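Local coordinates for DUF3836 domain-containing protein (Bacteroides vulgatus, PDB 4R8O) that is of unknown function but folds as a single-layer antiparallel beta sheet, of a kind apparently evolved from beta-hairpin repeats, at residues W63-Y71 with E81-Y92. Numbering follows the deposited sequence.
Sequences WENNLCIRY and EYYKWNSKKKEY
The carbonyl oxygen of Cys-68 takes the N-H of Tyr-83 at 2.8 Å (O to N), and the return bond from Cys-68 N to Tyr-83 O closes this antiparallel hydrogen-bonded pair. Arg-70 and Glu-81 form the next hydrogen-bonded pair along the ladder. On the face shared with Cys-68, the extended arm of Arg-70 crosses Tyr-83 and lays its guanidinium flat on the phenol, planes 16° apart, CZ 4.1 Å from the ring centroid: a cation-pi stack. Tyr-92, from the next strand, reaches over Tyr-83's strand to 63-71. Its ring is sandwiched, with Cys-68 CB on one face, 3.8 Å from the centroid, and Trp-85 CE3 on the other. Beyond it, Asn-65 CB sits over the five-membered ring of Trp-85. The Tyr-92 hydroxyl hydrogen-bonds to Glu-52 OE2, and Asn-65 OD1 to Gln-54 NE2. Cutting Tyr-92 back to alanine would probably leave Cys-68 CB and Trp-85 with no ring between them and Glu-52 without its hydroxyl partner. On the reverse face Lys-84 NZ donates a hydrogen bond to Asn-66 OD1 at 2.9 Å, almost straight off the end of the amide C=O, and Ile-69 lies beside Tyr-82. The bridges form the antiparallel ladder of the 62-73/78-86 hairpin, with side chains paired on both faces, as in a single-layer sheet of consecutive hairpins.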
loop_
_atom_site.group_PDB
_atom_site.type_symbol
_atom_site.label_atom_id
_atom_site.label_comp_id
_atom_site.label_asym_id
_atom_site.label_seq_id
_atom_site.Cartn_x
_atom_site.Cartn_y
_atom_site.Cartn_z
ATOM N N TRP A 63 12.041 5.677 -1.080
ATOM C CA TRP A 63 10.766 4.975 -1.281
ATOM C C TRP A 63 10.093 5.456 -2.567
ATOM O O TRP A 63 9.735 6.638 -2.653
ATOM C CB TRP A 63 9.812 5.227 -0.095
ATOM C CG TRP A 63 10.162 4.487 1.165
ATOM C CD1 TRP A 63 10.467 5.035 2.367
ATOM C CD2 TRP A 63 10.188 3.065 1.353
ATOM N NE1 TRP A 63 10.708 4.065 3.287
ATOM C CE2 TRP A 63 10.551 2.837 2.702
ATOM C CE3 TRP A 63 9.952 1.962 0.514
ATOM C CZ2 TRP A 63 10.679 1.536 3.251
ATOM C CZ3 TRP A 63 10.068 0.653 1.056
ATOM C CH2 TRP A 63 10.430 0.457 2.408
ATOM N N GLU A 64 9.876 4.555 -3.533
ATOM C CA GLU A 64 9.260 4.925 -4.838
ATOM C C GLU A 64 7.812 4.427 -4.984
ATOM O O GLU A 64 7.519 3.239 -4.765
ATOM C CB GLU A 64 10.112 4.423 -6.002
ATOM C CG GLU A 64 11.547 4.925 -5.955
ATOM C CD GLU A 64 12.352 4.608 -7.201
ATOM O OE1 GLU A 64 11.936 3.725 -7.983
ATOM O OE2 GLU A 64 13.442 5.207 -7.373
ATOM N N ASN A 65 6.923 5.336 -5.381
ATOM C CA ASN A 65 5.505 5.002 -5.555
ATOM C C ASN A 65 5.347 3.958 -6.635
ATOM O O ASN A 65 6.060 3.993 -7.624
ATOM C CB ASN A 65 4.710 6.251 -5.884
ATOM C CG ASN A 65 4.623 7.186 -4.703
ATOM O OD1 ASN A 65 5.633 7.514 -4.089
ATOM N ND2 ASN A 65 3.436 7.612 -4.371
ATOM N N ASN A 66 4.476 2.982 -6.415
ATOM C CA ASN A 66 4.323 1.884 -7.387
ATOM C C ASN A 66 2.853 1.603 -7.665
ATOM O O ASN A 66 2.336 1.963 -8.709
ATOM C CB ASN A 66 5.094 0.624 -6.905
ATOM C CG ASN A 66 4.821 -0.604 -7.779
ATOM O OD1 ASN A 66 4.685 -0.494 -9.001
ATOM N ND2 ASN A 66 4.711 -1.769 -7.159
ATOM N N LEU A 67 2.205 0.967 -6.701
ATOM C CA LEU A 67 0.820 0.545 -6.771
ATOM C C LEU A 67 0.056 1.184 -5.650
ATOM O O LEU A 67 0.644 1.566 -4.632
ATOM C CB LEU A 67 0.723 -0.981 -6.614
ATOM C CG LEU A 67 1.300 -1.791 -7.785
ATOM C CD1 LEU A 67 1.331 -3.304 -7.505
ATOM C CD2 LEU A 67 0.536 -1.510 -9.078
ATOM N N CYS A 68 -1.259 1.259 -5.826
ATOM C CA CYS A 68 -2.168 1.841 -4.820
ATOM C C CYS A 68 -3.536 1.261 -5.069
ATOM O O CYS A 68 -4.014 1.276 -6.193
ATOM C CB CYS A 68 -2.224 3.328 -4.994
ATOM S SG CYS A 68 -3.051 4.216 -3.677
ATOM N N ILE A 69 -4.122 0.710 -4.029
ATOM C CA ILE A 69 -5.439 0.125 -4.055
ATOM C C ILE A 69 -6.378 0.995 -3.236
ATOM O O ILE A 69 -5.987 1.491 -2.180
ATOM C CB ILE A 69 -5.450 -1.211 -3.344
ATOM C CG1 ILE A 69 -4.316 -2.113 -3.866
ATOM C CG2 ILE A 69 -6.799 -1.872 -3.535
ATOM C CD1 ILE A 69 -4.080 -3.351 -3.012
ATOM N N ARG A 70 -7.616 1.126 -3.700
ATOM C CA ARG A 70 -8.633 1.981 -3.076
ATOM C C ARG A 70 -9.904 1.195 -2.946
ATOM O O ARG A 70 -10.281 0.510 -3.885
ATOM C CB ARG A 70 -8.842 3.239 -3.898
ATOM C CG ARG A 70 -7.598 4.118 -3.799
ATOM C CD ARG A 70 -7.732 5.573 -4.268
ATOM N NE ARG A 70 -6.375 6.015 -4.570
ATOM C CZ ARG A 70 -6.010 7.071 -5.306
ATOM N NH1 ARG A 70 -6.898 7.915 -5.834
ATOM N NH2 ARG A 70 -4.704 7.300 -5.503
ATOM N N TYR A 71 -10.512 1.241 -1.766
ATOM C CA TYR A 71 -11.657 0.397 -1.434
ATOM C C TYR A 71 -12.855 1.285 -1.232
ATOM O O TYR A 71 -12.723 2.370 -0.660
ATOM C CB TYR A 71 -11.367 -0.378 -0.172
ATOM C CG TYR A 71 -10.172 -1.345 -0.234
ATOM C CD1 TYR A 71 -10.306 -2.634 -0.774
ATOM C CD2 TYR A 71 -8.921 -0.993 0.303
ATOM C CE1 TYR A 71 -9.237 -3.536 -0.799
ATOM C CE2 TYR A 71 -7.839 -1.896 0.284
ATOM C CZ TYR A 71 -8.013 -3.161 -0.267
ATOM O OH TYR A 71 -6.982 -4.073 -0.283
ATOM N N GLU A 81 -10.293 -0.807 -6.482
ATOM C CA GLU A 81 -9.726 -0.291 -7.713
ATOM C C GLU A 81 -8.237 -0.178 -7.578
ATOM O O GLU A 81 -7.757 0.215 -6.516
ATOM C CB GLU A 81 -10.276 1.072 -7.982
ATOM C CG GLU A 81 -11.740 1.121 -8.283
ATOM C CD GLU A 81 -12.173 2.571 -8.535
ATOM O OE1 GLU A 81 -12.084 3.375 -7.580
ATOM O OE2 GLU A 81 -12.561 2.904 -9.681
ATOM N N TYR A 82 -7.514 -0.435 -8.670
ATOM C CA TYR A 82 -6.064 -0.530 -8.637
ATOM C C TYR A 82 -5.487 0.560 -9.477
ATOM O O TYR A 82 -5.917 0.755 -10.623
ATOM C CB TYR A 82 -5.634 -1.893 -9.222
ATOM C CG TYR A 82 -6.173 -3.071 -8.443
ATOM C CD1 TYR A 82 -7.402 -3.672 -8.765
ATOM C CD2 TYR A 82 -5.459 -3.597 -7.390
ATOM C CE1 TYR A 82 -7.893 -4.766 -8.013
ATOM C CE2 TYR A 82 -5.918 -4.693 -6.669
ATOM C CZ TYR A 82 -7.128 -5.261 -6.966
ATOM O OH TYR A 82 -7.530 -6.306 -6.172
ATOM N N TYR A 83 -4.470 1.236 -8.954
ATOM C CA TYR A 83 -3.859 2.360 -9.658
ATOM C C TYR A 83 -2.398 2.087 -9.796
ATOM O O TYR A 83 -1.794 1.504 -8.893
ATOM C CB TYR A 83 -4.039 3.630 -8.825
ATOM C CG TYR A 83 -5.468 4.135 -8.696
ATOM C CD1 TYR A 83 -6.359 3.518 -7.864
ATOM C CD2 TYR A 83 -5.893 5.307 -9.367
ATOM C CE1 TYR A 83 -7.675 3.989 -7.731
ATOM C CE2 TYR A 83 -7.176 5.805 -9.218
ATOM C CZ TYR A 83 -8.053 5.163 -8.422
ATOM O OH TYR A 83 -9.321 5.679 -8.328
ATOM N N LYS A 84 -1.798 2.514 -10.903
ATOM C CA LYS A 84 -0.343 2.405 -11.057
ATOM C C LYS A 84 0.234 3.796 -11.161
ATOM O O LYS A 84 -0.396 4.699 -11.732
ATOM C CB LYS A 84 0.027 1.553 -12.273
ATOM C CG LYS A 84 1.516 1.224 -12.340
ATOM C CD LYS A 84 1.829 -0.151 -12.967
ATOM C CE LYS A 84 3.002 -0.892 -12.291
ATOM N NZ LYS A 84 4.174 -0.083 -11.819
ATOM N N TRP A 85 1.405 3.974 -10.556
ATOM C CA TRP A 85 2.106 5.258 -10.552
ATOM C C TRP A 85 2.761 5.494 -11.907
ATOM O O TRP A 85 3.380 4.593 -12.455
ATOM C CB TRP A 85 3.200 5.243 -9.460
ATOM C CG TRP A 85 3.945 6.520 -9.373
ATOM C CD1 TRP A 85 5.199 6.775 -9.854
ATOM C CD2 TRP A 85 3.473 7.743 -8.803
ATOM N NE1 TRP A 85 5.549 8.090 -9.598
ATOM C CE2 TRP A 85 4.505 8.701 -8.950
ATOM C CE3 TRP A 85 2.288 8.125 -8.175
ATOM C CZ2 TRP A 85 4.372 10.022 -8.510
ATOM C CZ3 TRP A 85 2.143 9.463 -7.723
ATOM C CH2 TRP A 85 3.188 10.383 -7.890
ATOM N N ASN A 86 2.657 6.699 -12.443
ATOM C CA ASN A 86 3.425 7.043 -13.614
ATOM C C ASN A 86 4.332 8.199 -13.314
ATOM O O ASN A 86 3.883 9.270 -12.909
ATOM C CB ASN A 86 2.569 7.348 -14.820
ATOM C CG ASN A 86 3.404 7.762 -16.023
ATOM O OD1 ASN A 86 4.628 7.952 -15.925
ATOM N ND2 ASN A 86 2.759 7.917 -17.156
ATOM N N SER A 87 5.604 7.969 -13.615
ATOM C CA SER A 87 6.659 8.911 -13.338
ATOM C C SER A 87 6.487 10.201 -14.099
ATOM O O SER A 87 6.342 11.267 -13.487
ATOM C CB SER A 87 8.000 8.283 -13.658
ATOM O OG SER A 87 8.233 7.234 -12.735
ATOM N N LYS A 88 6.419 10.085 -15.423
ATOM C CA LYS A 88 6.359 11.263 -16.300
ATOM C C LYS A 88 5.139 12.130 -16.013
ATOM O O LYS A 88 5.211 13.333 -16.195
ATOM C CB LYS A 88 6.510 10.894 -17.807
ATOM C CG LYS A 88 7.943 10.475 -18.145
ATOM C CD LYS A 88 8.230 10.296 -19.635
ATOM C CE LYS A 88 9.726 10.057 -19.841
ATOM N NZ LYS A 88 10.127 9.832 -21.258
ATOM N N LYS A 89 4.052 11.539 -15.517
ATOM C CA LYS A 89 2.870 12.309 -15.136
ATOM C C LYS A 89 2.917 12.694 -13.662
ATOM O O LYS A 89 2.385 13.735 -13.294
ATOM C CB LYS A 89 1.589 11.567 -15.511
ATOM C CG LYS A 89 0.645 12.436 -16.306
ATOM C CD LYS A 89 -0.636 11.732 -16.713
ATOM C CE LYS A 89 -0.400 10.706 -17.810
ATOM N NZ LYS A 89 0.131 11.259 -19.091
ATOM N N LYS A 90 3.586 11.881 -12.845
ATOM C CA LYS A 90 3.649 12.065 -11.396
ATOM C C LYS A 90 2.265 11.900 -10.767
ATOM O O LYS A 90 1.845 12.692 -9.924
ATOM C CB LYS A 90 4.297 13.400 -10.987
ATOM C CG LYS A 90 5.691 13.583 -11.550
ATOM C CD LYS A 90 6.317 14.873 -11.076
ATOM C CE LYS A 90 7.701 15.028 -11.679
ATOM N NZ LYS A 90 8.231 16.405 -11.494
ATOM N N GLU A 91 1.568 10.854 -11.195
ATOM C CA GLU A 91 0.202 10.588 -10.775
ATOM C C GLU A 91 -0.032 9.113 -10.661
ATOM O O GLU A 91 0.583 8.342 -11.394
ATOM C CB GLU A 91 -0.771 11.094 -11.817
ATOM C CG GLU A 91 -0.742 12.601 -11.985
ATOM C CD GLU A 91 -1.784 13.106 -12.945
ATOM O OE1 GLU A 91 -2.753 12.370 -13.262
ATOM O OE2 GLU A 91 -1.616 14.267 -13.379
ATOM N N TYR A 92 -0.949 8.736 -9.768
ATOM C CA TYR A 92 -1.387 7.344 -9.624
ATOM C C TYR A 92 -2.521 7.217 -10.616
ATOM O O TYR A 92 -3.598 7.774 -10.402
ATOM C CB TYR A 92 -1.882 7.001 -8.183
ATOM C CG TYR A 92 -0.823 6.467 -7.263
ATOM C CD1 TYR A 92 -0.300 5.179 -7.439
ATOM C CD2 TYR A 92 -0.358 7.208 -6.190
ATOM C CE1 TYR A 92 0.681 4.661 -6.579
ATOM C CE2 TYR A 92 0.635 6.727 -5.348
ATOM C CZ TYR A 92 1.160 5.451 -5.530
ATOM O OH TYR A 92 2.171 4.938 -4.698
#